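PDB 6GFV: beta-hexosaminidase LpqI from Mycobacterium tuberculosis H37Rv, which cleaves terminal beta-1,4-linked N-acetylglucosamine from peptidoglycan fragments during mycobacterial cell-wall recycling, as a family 3 glycoside hydrolase. Local coordinates for residues Glu284-Thr289 with Pro306-Arg311; Asp20-Leu25 with Gly319-Ser324. One frame throughout, in Å; residues are numbered along the deposited sequence.

Contact 1: residues Glu284-Thr289 with Pro306-Arg311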
# COMPACT_ATOMS: atom_id res chain seq x y z
N GLU A 284 10.05 -7.06 -14.24
CA GLU A 284 9.17 -8.20 -14.46
C GLU A 284 8.16 -8.34 -13.33
O GLU A 284 7.01 -8.75 -13.54
CB GLU A 284 9.97 -9.50 -14.60
CG GLU A 284 10.86 -9.56 -15.85
CD GLU A 284 10.10 -9.46 -17.18
OE1 GLU A 284 8.93 -9.89 -17.25
OE2 GLU A 284 10.69 -8.96 -18.16
N ALA A 285 8.58 -7.99 -12.12
CA ALA A 285 7.68 -8.06 -10.98
C ALA A 285 6.58 -7.01 -11.10
O ALA A 285 5.42 -7.29 -10.81
CB ALA A 285 8.45 -7.89 -9.69
N VAL A 286 6.95 -5.81 -11.54
CA VAL A 286 5.99 -4.73 -11.71
C VAL A 286 4.94 -5.12 -12.75
O VAL A 286 3.75 -4.94 -12.52
CB VAL A 286 6.69 -3.40 -12.12
CG1 VAL A 286 5.67 -2.38 -12.62
CG2 VAL A 286 7.48 -2.84 -10.96
N LEU A 287 5.39 -5.66 -13.88
CA LEU A 287 4.47 -6.13 -14.92
C LEU A 287 3.48 -7.17 -14.37
O LEU A 287 2.30 -7.09 -14.63
CB LEU A 287 5.25 -6.72 -16.10
CG LEU A 287 4.45 -7.31 -17.28
CD1 LEU A 287 3.41 -6.35 -17.80
CD2 LEU A 287 5.38 -7.72 -18.42
N ARG A 288 3.97 -8.14 -13.61
CA ARG A 288 3.14 -9.18 -13.04
C ARG A 288 2.06 -8.64 -12.11
O ARG A 288 0.92 -9.07 -12.18
CB ARG A 288 3.99 -10.20 -12.28
CG ARG A 288 4.72 -11.19 -13.18
CD ARG A 288 3.78 -12.25 -13.73
NE ARG A 288 3.06 -12.96 -12.68
CZ ARG A 288 3.48 -14.08 -12.10
NH1 ARG A 288 4.63 -14.64 -12.47
NH2 ARG A 288 2.75 -14.65 -11.16
N THR A 289 2.42 -7.70 -11.24
CA THR A 289 1.47 -7.24 -10.24
C THR A 289 0.38 -6.39 -10.90
O THR A 289 -0.77 -6.49 -10.52
CB THR A 289 2.17 -6.48 -9.07
OG1 THR A 289 1.30 -6.44 -7.94
CG2 THR A 289 2.60 -5.06 -9.47
N PRO A 306 13.40 4.04 -15.13
CA PRO A 306 13.46 4.08 -16.60
C PRO A 306 13.31 2.71 -17.28
O PRO A 306 12.63 2.61 -18.28
CB PRO A 306 14.85 4.67 -16.89
CG PRO A 306 15.62 4.51 -15.61
CD PRO A 306 14.60 4.67 -14.53
N ALA A 307 13.93 1.67 -16.72
CA ALA A 307 13.82 0.33 -17.28
C ALA A 307 12.40 -0.23 -17.15
O ALA A 307 11.89 -0.87 -18.07
CB ALA A 307 14.80 -0.60 -16.62
N VAL A 308 11.78 0.01 -16.01
CA VAL A 308 10.44 -0.49 -15.71
C VAL A 308 9.42 0.07 -16.69
O VAL A 308 8.60 -0.67 -17.22
CB VAL A 308 10.04 -0.16 -14.25
CG1 VAL A 308 8.55 -0.41 -14.02
CG2 VAL A 308 10.86 -0.98 -13.28
N LEU A 309 9.50 1.38 -16.93
CA LEU A 309 8.59 2.05 -17.85
C LEU A 309 8.81 1.61 -19.29
O LEU A 309 7.88 1.59 -20.08
CB LEU A 309 8.74 3.57 -17.77
CG LEU A 309 8.24 4.34 -16.55
CD1 LEU A 309 8.72 5.78 -16.60
CD2 LEU A 309 6.72 4.26 -16.43
N ASP A 310 10.05 1.31 -19.64
CA ASP A 310 10.32 0.78 -20.96
C ASP A 310 9.65 -0.57 -21.14
O ASP A 310 8.97 -0.79 -22.14
CB ASP A 310 11.82 0.67 -21.21
CG ASP A 310 12.48 2.01 -21.55
OD1 ASP A 310 11.76 2.99 -21.85
OD2 ASP A 310 13.72 2.09 -21.54
N ARG A 311 9.82 -1.46 -20.16
CA ARG A 311 9.23 -2.80 -20.20
C ARG A 311 7.70 -2.76 -20.22
O ARG A 311 7.06 -3.54 -20.92
CB ARG A 311 9.72 -3.62 -19.01
CG ARG A 311 9.15 -5.03 -18.95
CD ARG A 311 9.69 -5.88 -20.09
NE ARG A 311 9.17 -7.23 -20.09
CZ ARG A 311 8.09 -7.62 -20.77
NH1 ARG A 311 7.40 -6.76 -21.49
NH2 ARG A 311 7.69 -8.88 -20.71
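The guanidinium of R311 meets L287 over one face and E284 at its edge. L287 CD2 lies 3.4 Å above the plane, offset toward the rim and nearest to R311 NH2 (3.5 Å), an apolar methyl against the flat, weakly hydrated surface of the cation. At the edge, E284 OE2 accepts a nearly straight bond from R311 NE (3.0 Å, 167°), the one hydrogen bond of a salt bridge. E284 OE2 lies close to the guanidinium plane, while R311 NE meets it on the syn side, tilted out of the carboxylate plane; the two planes are turned 54° against each other. E284 leaves its helix pointing away from R311, but CG beside the backbone N and the bend at chi2 together carry the carboxylate toward R311, which also turns at chi2. A long, bending acid and base thus suit the partly exposed margin, whereas short branched residues fill the buried side: V286 CG1 meets V308 CG1 at 3.8 Å, the two side chains crossing at about a right angle. The helix segments cross at -47° with axes 9.5 Å apart. Both valines also rest on W299 of strand 297-299, so helices 282-292 and 305-317 pack together against the strand that joins them in sequence.

Contact 2: residues Asp20-Leu25 with Gly319-Ser324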
# COMPACT_ATOMS: atom_id res chain seq x y z
N ASP A 20 2.94 8.25 -19.29
CA ASP A 20 2.56 8.95 -18.07
C ASP A 20 1.41 8.24 -17.32
O ASP A 20 1.34 8.32 -16.11
CB ASP A 20 2.16 10.40 -18.36
CG ASP A 20 3.37 11.31 -18.57
OD1 ASP A 20 4.49 10.95 -18.18
OD2 ASP A 20 3.18 12.41 -19.11
N LYS A 21 0.52 7.55 -18.03
CA LYS A 21 -0.50 6.74 -17.37
C LYS A 21 0.16 5.64 -16.55
O LYS A 21 -0.16 5.46 -15.37
CB LYS A 21 -1.49 6.12 -18.38
CG LYS A 21 -2.33 7.15 -19.10
CD LYS A 21 -3.61 6.57 -19.65
CE LYS A 21 -3.41 6.04 -21.05
NZ LYS A 21 -4.72 5.81 -21.72
N LEU A 22 1.07 4.90 -17.19
CA LEU A 22 1.86 3.86 -16.52
C LEU A 22 2.59 4.44 -15.31
O LEU A 22 2.59 3.86 -14.23
CB LEU A 22 2.85 3.22 -17.51
CG LEU A 22 2.31 2.46 -18.73
CD1 LEU A 22 3.33 2.30 -19.85
CD2 LEU A 22 1.74 1.10 -18.33
N ALA A 23 3.19 5.62 -15.47
CA ALA A 23 3.98 6.21 -14.39
C ALA A 23 3.12 6.51 -13.16
O ALA A 23 3.59 6.41 -12.03
CB ALA A 23 4.70 7.47 -14.87
N GLN A 24 1.85 6.86 -13.38
CA GLN A 24 0.92 7.08 -12.27
C GLN A 24 0.75 5.88 -11.35
O GLN A 24 0.29 6.03 -10.23
CB GLN A 24 -0.46 7.47 -12.79
CG GLN A 24 -0.59 8.92 -13.22
CD GLN A 24 -0.32 9.87 -12.08
OE1 GLN A 24 -0.95 9.77 -11.03
NE2 GLN A 24 0.62 10.79 -12.28
N LEU A 25 1.10 4.69 -11.83
CA LEU A 25 0.84 3.47 -11.09
C LEU A 25 2.04 3.01 -10.27
O LEU A 25 2.01 1.93 -9.66
CB LEU A 25 0.38 2.36 -12.04
CG LEU A 25 -0.79 2.67 -12.98
CD1 LEU A 25 -1.16 1.46 -13.82
CD2 LEU A 25 -2.01 3.19 -12.21
N GLY A 319 0.62 -6.52 -26.36
CA GLY A 319 -0.63 -7.04 -25.83
C GLY A 319 -0.51 -7.87 -24.56
O GLY A 319 -1.43 -8.60 -24.22
N GLU A 320 0.60 -7.76 -23.85
CA GLU A 320 0.74 -8.47 -22.58
C GLU A 320 -0.07 -7.80 -21.50
O GLU A 320 -0.33 -8.38 -20.45
CB GLU A 320 2.20 -8.52 -22.13
CG GLU A 320 3.17 -9.19 -23.07
CD GLU A 320 4.58 -9.01 -22.59
OE1 GLU A 320 5.03 -9.81 -21.75
OE2 GLU A 320 5.24 -8.05 -23.05
N LEU A 321 -0.42 -6.54 -21.73
CA LEU A 321 -1.21 -5.77 -20.79
C LEU A 321 -2.13 -4.87 -21.61
O LEU A 321 -1.67 -4.11 -22.45
CB LEU A 321 -0.29 -4.96 -19.86
CG LEU A 321 -0.83 -4.04 -18.77
CD1 LEU A 321 -1.16 -4.80 -17.51
CD2 LEU A 321 0.19 -2.95 -18.47
N PRO A 322 -3.44 -4.98 -21.39
CA PRO A 322 -4.40 -4.18 -22.16
C PRO A 322 -4.62 -2.79 -21.57
O PRO A 322 -4.56 -2.62 -20.35
CB PRO A 322 -5.67 -5.02 -22.11
CG PRO A 322 -5.58 -5.74 -20.82
CD PRO A 322 -4.12 -5.97 -20.53
N MET A 323 -4.88 -1.80 -22.42
CA MET A 323 -5.00 -0.42 -21.96
C MET A 323 -6.19 -0.24 -21.03
O MET A 323 -6.14 0.58 -20.12
CB MET A 323 -5.11 0.53 -23.15
CG MET A 323 -5.13 2.01 -22.75
SD MET A 323 -3.51 2.64 -22.27
CE MET A 323 -2.74 2.83 -23.88
N SER A 324 -7.25 -1.01 -21.25
CA SER A 324 -8.41 -0.99 -20.36
C SER A 324 -8.00 -1.26 -18.90
O SER A 324 -8.55 -0.69 -17.97
CB SER A 324 -9.45 -2.01 -20.80
OG SER A 324 -8.95 -3.33 -20.72
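K21 and M323 make the close approach here, with K21 NZ 3.4 Å from M323 SD and K21 CE 3.6 Å from the same sulfur. The two side chains cross at about a right angle, and no hydrogen bond links the segments. K21 is buried, its end against the large, polarisable thioether, and the ammonium's charge is answered by D327, one turn farther along helix 323-337. M323 forms the partly exposed margin: its CG stands anti to the backbone N (chi1 -176°), and bends at chi2 and chi3 turn the sulfur toward K21. Lysine suits the spot because its long methylene chain can lie against V326 and V330 and still deliver its charge to an acid. The leucine pair is buried yet touches only loosely, L22 CD2 and L321 CD2 coming no nearer than 4.3 Å; neighbouring helices do most of the packing, L22 resting on L312 and L316, L321 on V326. G319, with a positive phi that suits glycine, leaves helix 305-317, and P322 takes the N-cap position of the next. Helix 18-23, which leads into strand 26-29, thus packs through K21 and L22 against the start of the C-terminal helix, consistent with closure of the TIM-barrel-type domain of family 3 glycoside hydrolases.

Contacts 1 and 2 lie with centres 10 Å apart on the same side of the chain's centre. Residues 20-25 come first in sequence, followed by 284-289, 306-311 and 319-324, so the two segments of contact 1 fall between those of contact 2. Helices 305-317 and 323-337 are consecutive, and the turn between them brings E320 to R311: E320 OE2 lies 3.0 Å from R311 NH1 in a salt bridge. L309 also packs on L22 and A23. Strands 26-29 and 297-299 pair in parallel, consistent with these contacts lying where the beginning and end of the TIM-barrel-type domain come together.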